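PDB 5FLW: Exo-beta-1,3-galactanase from Bifidobacterium bifidum, which probably releases galactose from the non-reducing ends of beta-1,3-galactan chains as a family 43 glycoside hydrolase. Local coordinates for residues I23-Q26 with T31-A34; I129-Y134 with V173-C178; E154-G159 with S205-W210. One frame throughout, in Å; residues are numbered along the deposited sequence.

Contact 1 (I23-Q26 with T31-A34); sequences IGLQ and TWYA
Leu25 and Ala34 meet on one face of the two-stranded pairing, where Leu25 CD2 lies 3.8 Å from Ala34 CB. Their backbones form a non-hydrogen-bonded antiparallel pair. Ile23 adds the tip of its long branch, CD1, to the same methyl of Ala34. Further along, the indole of Trp32 reaches diagonally across the sheet, its CE3 4.2 Å from Leu25 CB. With CG set opposite its carbonyl carbon (chi1 -76°), this ring also comes obliquely against the backbone of Gln26, CE3 standing 3.6 Å from Gln26 C. Val249 of strand 244-250 touches both Leu25 and Trp32, and Ile247 touches Leu25, so this apolar face is packed against the adjoining sheet.

The polar edge belongs to Gln26 and Tyr33, a hydrogen-bonded pair whose side chains lie on the other face. Tyr33 N gives Gln26 O a bond of 2.7 Å that is close to linear (168°). The return bond, Gln26 N to Tyr33 O, measures 2.9 Å. Gln26 O is also in the plane of the phenol ring at its edge, and Tyr33 O takes a further CA-H contact from Leu25. The Gln26 amide folds back, NE2 making a weak bond to Leu25 O. This is a tight antiparallel beta hairpin, the first two strands of a four-stranded blade in the five-bladed beta-propeller of family 43.

Contact 2 (I129-Y134 with V173-C178); sequences ITWRGY and VEDVAC
Asp175 OD2 takes a 2.7 Å hydrogen bond from a water that in turn accepts one from Trp131 NE1 at 2.8 Å. The water sits at the indole edge, in the plane of the ring, and makes the polar link between the two segments. The other carboxylate oxygen, Asp175 OD1, is hydrogen-bonded to His161, so both oxygens are engaged, which should restrain the rotation of the carboxylate. Trp131 and Asp175 meet at a slant, ring and carboxylate planes 59° apart, and their closest direct approach is Trp131 NE1 to Asp175 CB at 3.6 Å.

In the five-bladed propeller, residues 129-134 run from the end of strand 124-129 of one blade into the connection to strand 139-143 of the next, while 173-178 lie on the outermost strand of that next blade. The connection includes a type I' turn from Trp131 to Tyr134, closed by Tyr134 N on Trp131 O. CG of Trp131 is anti to the backbone N (chi1 -180°), which carries the indole across to the strand. One ring face covers the peptide of Glu174 and Asp175, Asp175 N lying 4.0 Å above it toward the rim. The opposite face is covered by Arg132, whose CG stands 3.6 Å above the indole plane of Trp131. Beyond it, Arg132 NE bonds Tyr134 OH (3.0 Å), while Arg132 CB rests over the centre of the Tyr134 ring.

Contact 3 (E154-G159 with S205-W210); sequences EDRDHG and SQLTSW
The backbones carrying Arg156 and Leu207 stay well apart, their CA atoms 9.9 Å from each other, and the interval is spanned by side chains alone. Two neighbouring blades of the five-bladed propeller face each other here: residues 154-159 span the end of strand 149-155 and the turn into strand 159-165, and residues 205-210 run on from the end of strand 199-205 of the next blade.

The two side chains come from opposite directions. Leu207 CD1 settles over one face of the Arg156 guanidinium, displaced toward its rim, at 3.6 Å from Arg156 NE, and also covers Arg156 CD. The arginine chain is bent at both chi2 (66°) and chi3 (37°), which turns its head back toward Glu154. There it grips the carboxylate side-on in a salt bridge. Arg156 NE reaches Glu154 OE2 at 2.8 Å, on the syn side though tilted out of the carboxylate plane, while Arg156 NH2 meets Glu154 OE1 from above that plane in an almost straight bond (172°). The two bonds fix how the guanidinium is turned, and so the face it offers to the leucine; Glu154 OE2 itself is only a distant neighbour of Leu207 CD1. The backbone N of Leu207 is hydrogen-bonded to Tyr184 OH, and its side chain also touches Glu189.

The turn that bears Arg156 is tied together by Asp155. A classic beta bulge sets His158 and Gly159 opposite it, and both of their backbone N atoms bond to Asp155 O. Its carboxylate forms an Asx turn, OD1 accepting from Asp157 N, while His158 ND1 donates to Asp155 OD2 at 2.7 Å, the acceptor lying in the plane of the imidazole.

From the N terminus, contact 1 comes first and is complete within one blade, closing a short hairpin before either of the others opens. Contacts 2 and 3 cross: 154-159 falls between 129-134 and 173-178, and 205-210 follows both. Contact 2 returns an inter-blade connection to the outer strand of the blade it enters; contact 3 joins that same blade to the following one. The two touch, with Tyr134 CB 3.5 Å from Asp155 OD2 and Cys178 SG against the backbone of His158 and Gly159, and His161 bonds both Asp155 and Asp175. Contact 1 stands apart, its centre about 24 Å from that of contact 3, on the opposite side of the chain's centre.

Contact 1 (I23-Q26 with T31-A34)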
loop_
_atom_site.group_PDB
_atom_site.type_symbol
_atom_site.label_atom_id
_atom_site.label_comp_id
_atom_site.label_asym_id
_atom_site.label_seq_id
_atom_site.Cartn_x
_atom_site.Cartn_y
_atom_site.Cartn_z
ATOM N N ILE A 23 0.418 5.067 0.103
ATOM C CA ILE A 23 1.779 4.859 0.614
ATOM C C ILE A 23 2.129 3.384 0.810
ATOM O O ILE A 23 1.275 2.518 1.087
ATOM C CB ILE A 23 2.093 5.652 1.906
ATOM C CG1 ILE A 23 1.306 5.111 3.108
ATOM C CG2 ILE A 23 1.897 7.115 1.683
ATOM C CD1 ILE A 23 1.642 5.808 4.419
ATOM N N GLY A 24 3.436 3.116 0.712
ATOM C CA GLY A 24 4.039 1.992 1.388
ATOM C C GLY A 24 4.689 2.497 2.665
ATOM O O GLY A 24 5.104 3.666 2.750
ATOM N N LEU A 25 4.755 1.600 3.672
ATOM C CA LEU A 25 5.406 1.866 4.952
ATOM C C LEU A 25 6.303 0.695 5.309
ATOM O O LEU A 25 5.875 -0.463 5.234
ATOM C CB LEU A 25 4.400 1.968 6.101
ATOM C CG LEU A 25 3.690 3.268 6.369
ATOM C CD1 LEU A 25 2.611 2.997 7.425
ATOM C CD2 LEU A 25 4.711 4.281 6.869
ATOM N N GLN A 26 7.525 0.999 5.759
ATOM C CA GLN A 26 8.482 0.001 6.215
ATOM C C GLN A 26 9.217 0.547 7.422
ATOM O O GLN A 26 9.566 1.724 7.447
ATOM C CB GLN A 26 9.555 -0.233 5.149
ATOM C CG GLN A 26 9.111 -1.052 3.956
ATOM C CD GLN A 26 8.807 -2.468 4.353
ATOM O OE1 GLN A 26 9.709 -3.225 4.723
ATOM N NE2 GLN A 26 7.539 -2.840 4.298
ATOM N N THR A 31 13.018 3.518 12.837
ATOM C CA THR A 31 12.332 4.584 12.119
ATOM C C THR A 31 11.396 4.010 11.063
ATOM O O THR A 31 11.749 3.051 10.365
ATOM C CB THR A 31 13.395 5.481 11.484
ATOM O OG1 THR A 31 14.198 6.044 12.528
ATOM C CG2 THR A 31 12.785 6.583 10.631
ATOM N N TRP A 32 10.199 4.600 10.945
ATOM C CA TRP A 32 9.250 4.270 9.887
ATOM C C TRP A 32 9.539 5.101 8.641
ATOM O O TRP A 32 9.753 6.313 8.733
ATOM C CB TRP A 32 7.806 4.495 10.343
ATOM C CG TRP A 32 7.326 3.389 11.285
ATOM C CD1 TRP A 32 7.319 3.413 12.652
ATOM C CD2 TRP A 32 6.801 2.112 10.901
ATOM N NE1 TRP A 32 6.833 2.216 13.147
ATOM C CE2 TRP A 32 6.500 1.408 12.089
ATOM C CE3 TRP A 32 6.536 1.506 9.664
ATOM C CZ2 TRP A 32 5.956 0.125 12.082
ATOM C CZ3 TRP A 32 6.002 0.210 9.655
ATOM C CH2 TRP A 32 5.713 -0.458 10.858
ATOM N N TYR A 33 9.549 4.440 7.487
ATOM C CA TYR A 33 9.732 5.088 6.196
ATOM C C TYR A 33 8.443 4.958 5.399
ATOM O O TYR A 33 7.981 3.836 5.157
ATOM C CB TYR A 33 10.865 4.414 5.415
ATOM C CG TYR A 33 12.222 4.657 6.018
ATOM C CD1 TYR A 33 12.581 4.065 7.224
ATOM C CD2 TYR A 33 13.142 5.507 5.390
ATOM C CE1 TYR A 33 13.830 4.293 7.801
ATOM C CE2 TYR A 33 14.401 5.750 5.953
ATOM C CZ TYR A 33 14.734 5.141 7.168
ATOM O OH TYR A 33 15.968 5.350 7.758
ATOM N N ALA A 34 7.890 6.089 4.960
ATOM C CA ALA A 34 6.729 6.112 4.071
ATOM C C ALA A 34 7.167 6.491 2.657
ATOM O O ALA A 34 8.016 7.375 2.475
ATOM C CB ALA A 34 5.680 7.122 4.561
#

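Contact 2 (I129-Y134 with V173-C178)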
loop_
_atom_site.group_PDB
_atom_site.type_symbol
_atom_site.label_atom_id
_atom_site.label_comp_id
_atom_site.label_asym_id
_atom_site.label_seq_id
_atom_site.Cartn_x
_atom_site.Cartn_y
_atom_site.Cartn_z
ATOM N N ILE A 129 7.594 -5.257 -15.439
ATOM C CA ILE A 129 7.352 -6.689 -15.493
ATOM C C ILE A 129 5.865 -6.973 -15.327
ATOM O O ILE A 129 5.107 -6.173 -14.766
ATOM C CB ILE A 129 8.161 -7.457 -14.404
ATOM C CG1 ILE A 129 7.557 -7.285 -12.993
ATOM C CG2 ILE A 129 9.686 -7.065 -14.465
ATOM C CD1 ILE A 129 8.334 -8.040 -11.876
ATOM N N THR A 130 5.465 -8.151 -15.811
ATOM C CA THR A 130 4.163 -8.751 -15.522
ATOM C C THR A 130 4.415 -10.226 -15.240
ATOM O O THR A 130 5.460 -10.761 -15.604
ATOM C CB THR A 130 3.152 -8.659 -16.704
ATOM O OG1 THR A 130 3.489 -9.628 -17.701
ATOM C CG2 THR A 130 3.145 -7.297 -17.344
ATOM N N TRP A 131 3.449 -10.884 -14.585
ATOM C CA TRP A 131 3.418 -12.347 -14.537
ATOM C C TRP A 131 2.601 -12.829 -15.734
ATOM O O TRP A 131 1.410 -12.522 -15.835
ATOM C CB TRP A 131 2.799 -12.833 -13.225
ATOM C CG TRP A 131 2.740 -14.332 -13.096
ATOM C CD1 TRP A 131 1.634 -15.131 -13.238
ATOM C CD2 TRP A 131 3.831 -15.217 -12.778
ATOM N NE1 TRP A 131 1.971 -16.457 -13.023
ATOM C CE2 TRP A 131 3.313 -16.532 -12.732
ATOM C CE3 TRP A 131 5.183 -15.021 -12.516
ATOM C CZ2 TRP A 131 4.115 -17.645 -12.446
ATOM C CZ3 TRP A 131 5.979 -16.129 -12.237
ATOM C CH2 TRP A 131 5.446 -17.422 -12.215
ATOM N N ARG A 132 3.244 -13.544 -16.670
ATOM C CA ARG A 132 2.556 -14.210 -17.781
ATOM C C ARG A 132 1.842 -13.253 -18.747
ATOM O O ARG A 132 0.993 -13.697 -19.543
ATOM C CB ARG A 132 1.602 -15.293 -17.277
ATOM C CG ARG A 132 2.354 -16.434 -16.656
ATOM C CD ARG A 132 1.436 -17.505 -16.124
ATOM N NE ARG A 132 0.652 -18.162 -17.164
ATOM C CZ ARG A 132 1.062 -19.212 -17.872
ATOM N NH1 ARG A 132 2.285 -19.726 -17.681
ATOM N NH2 ARG A 132 0.263 -19.755 -18.789
ATOM N N GLY A 133 2.164 -11.957 -18.700
ATOM C CA GLY A 133 1.430 -10.960 -19.449
ATOM C C GLY A 133 0.167 -10.449 -18.774
ATOM O O GLY A 133 -0.516 -9.596 -19.359
ATOM N N TYR A 134 -0.158 -10.926 -17.566
ATOM C CA TYR A 134 -1.406 -10.552 -16.906
ATOM C C TYR A 134 -1.381 -9.095 -16.449
ATOM O O TYR A 134 -0.325 -8.533 -16.128
ATOM C CB TYR A 134 -1.663 -11.434 -15.672
ATOM C CG TYR A 134 -1.776 -12.921 -15.958
ATOM C CD1 TYR A 134 -2.108 -13.380 -17.214
ATOM C CD2 TYR A 134 -1.589 -13.863 -14.948
ATOM C CE1 TYR A 134 -2.217 -14.755 -17.486
ATOM C CE2 TYR A 134 -1.694 -15.201 -15.201
ATOM C CZ TYR A 134 -2.017 -15.648 -16.465
ATOM O OH TYR A 134 -2.105 -16.999 -16.701
ATOM N N VAL A 173 8.556 -15.231 -9.044
ATOM C CA VAL A 173 8.847 -16.633 -9.327
ATOM C C VAL A 173 7.672 -17.564 -9.041
ATOM O O VAL A 173 7.741 -18.748 -9.406
ATOM C CB VAL A 173 10.134 -17.135 -8.612
ATOM C CG1 VAL A 173 11.374 -16.290 -8.996
ATOM C CG2 VAL A 173 9.956 -17.197 -7.103
ATOM N N GLU A 174 6.587 -17.081 -8.425
ATOM C CA GLU A 174 5.472 -17.967 -8.119
ATOM C C GLU A 174 4.174 -17.181 -7.976
ATOM O O GLU A 174 4.142 -16.130 -7.333
ATOM C CB GLU A 174 5.719 -18.781 -6.841
ATOM C CG GLU A 174 4.648 -19.820 -6.589
ATOM C CD GLU A 174 4.680 -20.375 -5.187
ATOM O OE1 GLU A 174 5.669 -20.120 -4.461
ATOM O OE2 GLU A 174 3.709 -21.063 -4.810
ATOM N N ASP A 175 3.110 -17.714 -8.571
ATOM C CA ASP A 175 1.748 -17.192 -8.373
ATOM C C ASP A 175 1.194 -17.969 -7.172
ATOM O O ASP A 175 0.694 -19.087 -7.302
ATOM C CB ASP A 175 0.942 -17.345 -9.666
ATOM C CG ASP A 175 -0.397 -16.608 -9.660
ATOM O OD1 ASP A 175 -0.672 -15.787 -8.751
ATOM O OD2 ASP A 175 -1.156 -16.819 -10.630
ATOM N N VAL A 176 1.368 -17.379 -5.978
ATOM C CA VAL A 176 1.087 -18.087 -4.722
ATOM C C VAL A 176 -0.414 -18.280 -4.535
ATOM O O VAL A 176 -0.877 -19.350 -4.096
ATOM C CB VAL A 176 1.701 -17.315 -3.531
ATOM C CG1 VAL A 176 1.218 -17.871 -2.195
ATOM C CG2 VAL A 176 3.198 -17.343 -3.589
ATOM N N ALA A 177 -1.190 -17.235 -4.834
ATOM C CA ALA A 177 -2.636 -17.227 -4.669
ATOM C C ALA A 177 -3.211 -16.196 -5.629
ATOM O O ALA A 177 -2.532 -15.239 -6.019
ATOM C CB ALA A 177 -3.050 -16.871 -3.226
ATOM N N CYS A 178 -4.471 -16.421 -6.020
ATOM C CA CYS A 178 -5.189 -15.435 -6.815
ATOM C C CYS A 178 -6.642 -15.501 -6.358
ATOM O O CYS A 178 -7.340 -16.484 -6.646
ATOM C CB CYS A 178 -5.040 -15.707 -8.311
ATOM S SG CYS A 178 -5.770 -14.386 -9.316
HETATM O O HOH W 1 -0.145 -18.239 -12.749
#

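Contact 3 (E154-G159 with S205-W210)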
loop_
_atom_site.group_PDB
_atom_site.type_symbol
_atom_site.label_atom_id
_atom_site.label_comp_id
_atom_site.label_asym_id
_atom_site.label_seq_id
_atom_site.Cartn_x
_atom_site.Cartn_y
_atom_site.Cartn_z
ATOM N N GLU A 154 -3.471 -6.582 -8.005
ATOM C CA GLU A 154 -4.837 -6.714 -8.502
ATOM C C GLU A 154 -4.833 -6.874 -10.020
ATOM O O GLU A 154 -4.236 -6.065 -10.742
ATOM C CB GLU A 154 -5.692 -5.512 -8.084
ATOM C CG GLU A 154 -7.207 -5.729 -8.276
ATOM C CD GLU A 154 -7.721 -5.369 -9.673
ATOM O OE1 GLU A 154 -7.229 -4.379 -10.259
ATOM O OE2 GLU A 154 -8.625 -6.077 -10.190
ATOM N N ASP A 155 -5.514 -7.920 -10.495
ATOM C CA ASP A 155 -5.533 -8.328 -11.899
ATOM C C ASP A 155 -7.001 -8.460 -12.297
ATOM O O ASP A 155 -7.677 -9.419 -11.879
ATOM C CB ASP A 155 -4.763 -9.649 -12.011
ATOM C CG ASP A 155 -4.958 -10.390 -13.330
ATOM O OD1 ASP A 155 -5.712 -9.963 -14.231
ATOM O OD2 ASP A 155 -4.329 -11.488 -13.435
ATOM N N ARG A 156 -7.501 -7.495 -13.095
ATOM C CA ARG A 156 -8.952 -7.419 -13.335
ATOM C C ARG A 156 -9.526 -8.689 -13.976
ATOM O O ARG A 156 -10.722 -8.982 -13.806
ATOM C CB ARG A 156 -9.326 -6.188 -14.147
ATOM C CG ARG A 156 -10.839 -5.808 -14.055
ATOM C CD ARG A 156 -11.265 -5.358 -12.645
ATOM N NE ARG A 156 -10.212 -4.571 -11.985
ATOM C CZ ARG A 156 -10.115 -3.233 -11.999
ATOM N NH1 ARG A 156 -11.012 -2.475 -12.633
ATOM N NH2 ARG A 156 -9.085 -2.647 -11.386
ATOM N N ASP A 157 -8.711 -9.449 -14.724
ATOM C CA ASP A 157 -9.239 -10.631 -15.396
ATOM C C ASP A 157 -9.289 -11.866 -14.492
ATOM O O ASP A 157 -9.985 -12.828 -14.839
ATOM C CB ASP A 157 -8.408 -10.989 -16.630
ATOM C CG ASP A 157 -8.357 -9.876 -17.674
ATOM O OD1 ASP A 157 -9.387 -9.220 -17.949
ATOM O OD2 ASP A 157 -7.240 -9.673 -18.200
ATOM N N HIS A 158 -8.543 -11.882 -13.353
ATOM C CA HIS A 158 -8.378 -13.123 -12.584
ATOM C C HIS A 158 -8.694 -13.012 -11.099
ATOM O O HIS A 158 -9.286 -13.947 -10.518
ATOM C CB HIS A 158 -6.967 -13.744 -12.750
ATOM C CG HIS A 158 -6.600 -14.043 -14.170
ATOM N ND1 HIS A 158 -5.608 -13.370 -14.845
ATOM C CD2 HIS A 158 -7.114 -14.930 -15.052
ATOM C CE1 HIS A 158 -5.512 -13.834 -16.077
ATOM N NE2 HIS A 158 -6.416 -14.783 -16.228
ATOM N N GLY A 159 -8.299 -11.924 -10.461
ATOM C CA GLY A 159 -8.401 -11.771 -9.034
ATOM C C GLY A 159 -7.183 -11.031 -8.549
ATOM O O GLY A 159 -6.401 -10.497 -9.339
ATOM N N SER A 205 -10.116 -3.192 -0.878
ATOM C CA SER A 205 -11.270 -2.348 -1.165
ATOM C C SER A 205 -12.068 -2.875 -2.355
ATOM O O SER A 205 -11.507 -3.431 -3.309
ATOM C CB SER A 205 -10.849 -0.902 -1.447
ATOM O OG SER A 205 -9.791 -0.843 -2.387
ATOM N N GLN A 206 -13.387 -2.685 -2.299
ATOM C CA GLN A 206 -14.199 -3.029 -3.464
ATOM C C GLN A 206 -13.864 -2.081 -4.616
ATOM O O GLN A 206 -13.184 -1.065 -4.442
ATOM C CB GLN A 206 -15.701 -3.025 -3.136
ATOM C CG GLN A 206 -16.039 -3.849 -1.901
ATOM C CD GLN A 206 -17.541 -3.875 -1.608
ATOM O OE1 GLN A 206 -17.985 -3.620 -0.475
ATOM N NE2 GLN A 206 -18.340 -4.166 -2.616
ATOM N N LEU A 207 -14.329 -2.448 -5.812
ATOM C CA LEU A 207 -14.087 -1.692 -7.044
ATOM C C LEU A 207 -15.326 -0.828 -7.253
ATOM O O LEU A 207 -16.313 -1.261 -7.855
ATOM C CB LEU A 207 -13.855 -2.642 -8.220
ATOM C CG LEU A 207 -12.720 -3.663 -8.037
ATOM C CD1 LEU A 207 -12.581 -4.550 -9.266
ATOM C CD2 LEU A 207 -11.413 -2.987 -7.767
ATOM N N THR A 208 -15.289 0.392 -6.724
ATOM C CA THR A 208 -16.415 1.317 -6.839
ATOM C C THR A 208 -15.935 2.685 -7.309
ATOM O O THR A 208 -16.498 3.712 -6.948
ATOM C CB THR A 208 -17.174 1.471 -5.502
ATOM O OG1 THR A 208 -16.316 2.062 -4.520
ATOM C CG2 THR A 208 -17.649 0.121 -4.996
ATOM N N SER A 209 -14.885 2.670 -8.120
ATOM C CA SER A 209 -14.276 3.881 -8.659
ATOM C C SER A 209 -13.944 4.920 -7.587
ATOM O O SER A 209 -13.313 4.593 -6.595
ATOM C CB SER A 209 -15.092 4.477 -9.813
ATOM O OG SER A 209 -16.445 4.712 -9.470
ATOM N N TRP A 210 -14.356 6.168 -7.790
ATOM C CA TRP A 210 -14.051 7.224 -6.822
ATOM C C TRP A 210 -14.807 7.105 -5.500
ATOM O O TRP A 210 -14.328 7.565 -4.470
ATOM C CB TRP A 210 -14.225 8.608 -7.451
ATOM C CG TRP A 210 -13.221 8.877 -8.530
ATOM C CD1 TRP A 210 -13.378 8.657 -9.860
ATOM C CD2 TRP A 210 -11.896 9.393 -8.361
ATOM N NE1 TRP A 210 -12.239 9.009 -10.538
ATOM C CE2 TRP A 210 -11.314 9.468 -9.640
ATOM C CE3 TRP A 210 -11.148 9.807 -7.256
ATOM C CZ2 TRP A 210 -10.023 9.935 -9.845
ATOM C CZ3 TRP A 210 -9.864 10.272 -7.463
ATOM C CH2 TRP A 210 -9.317 10.336 -8.746
#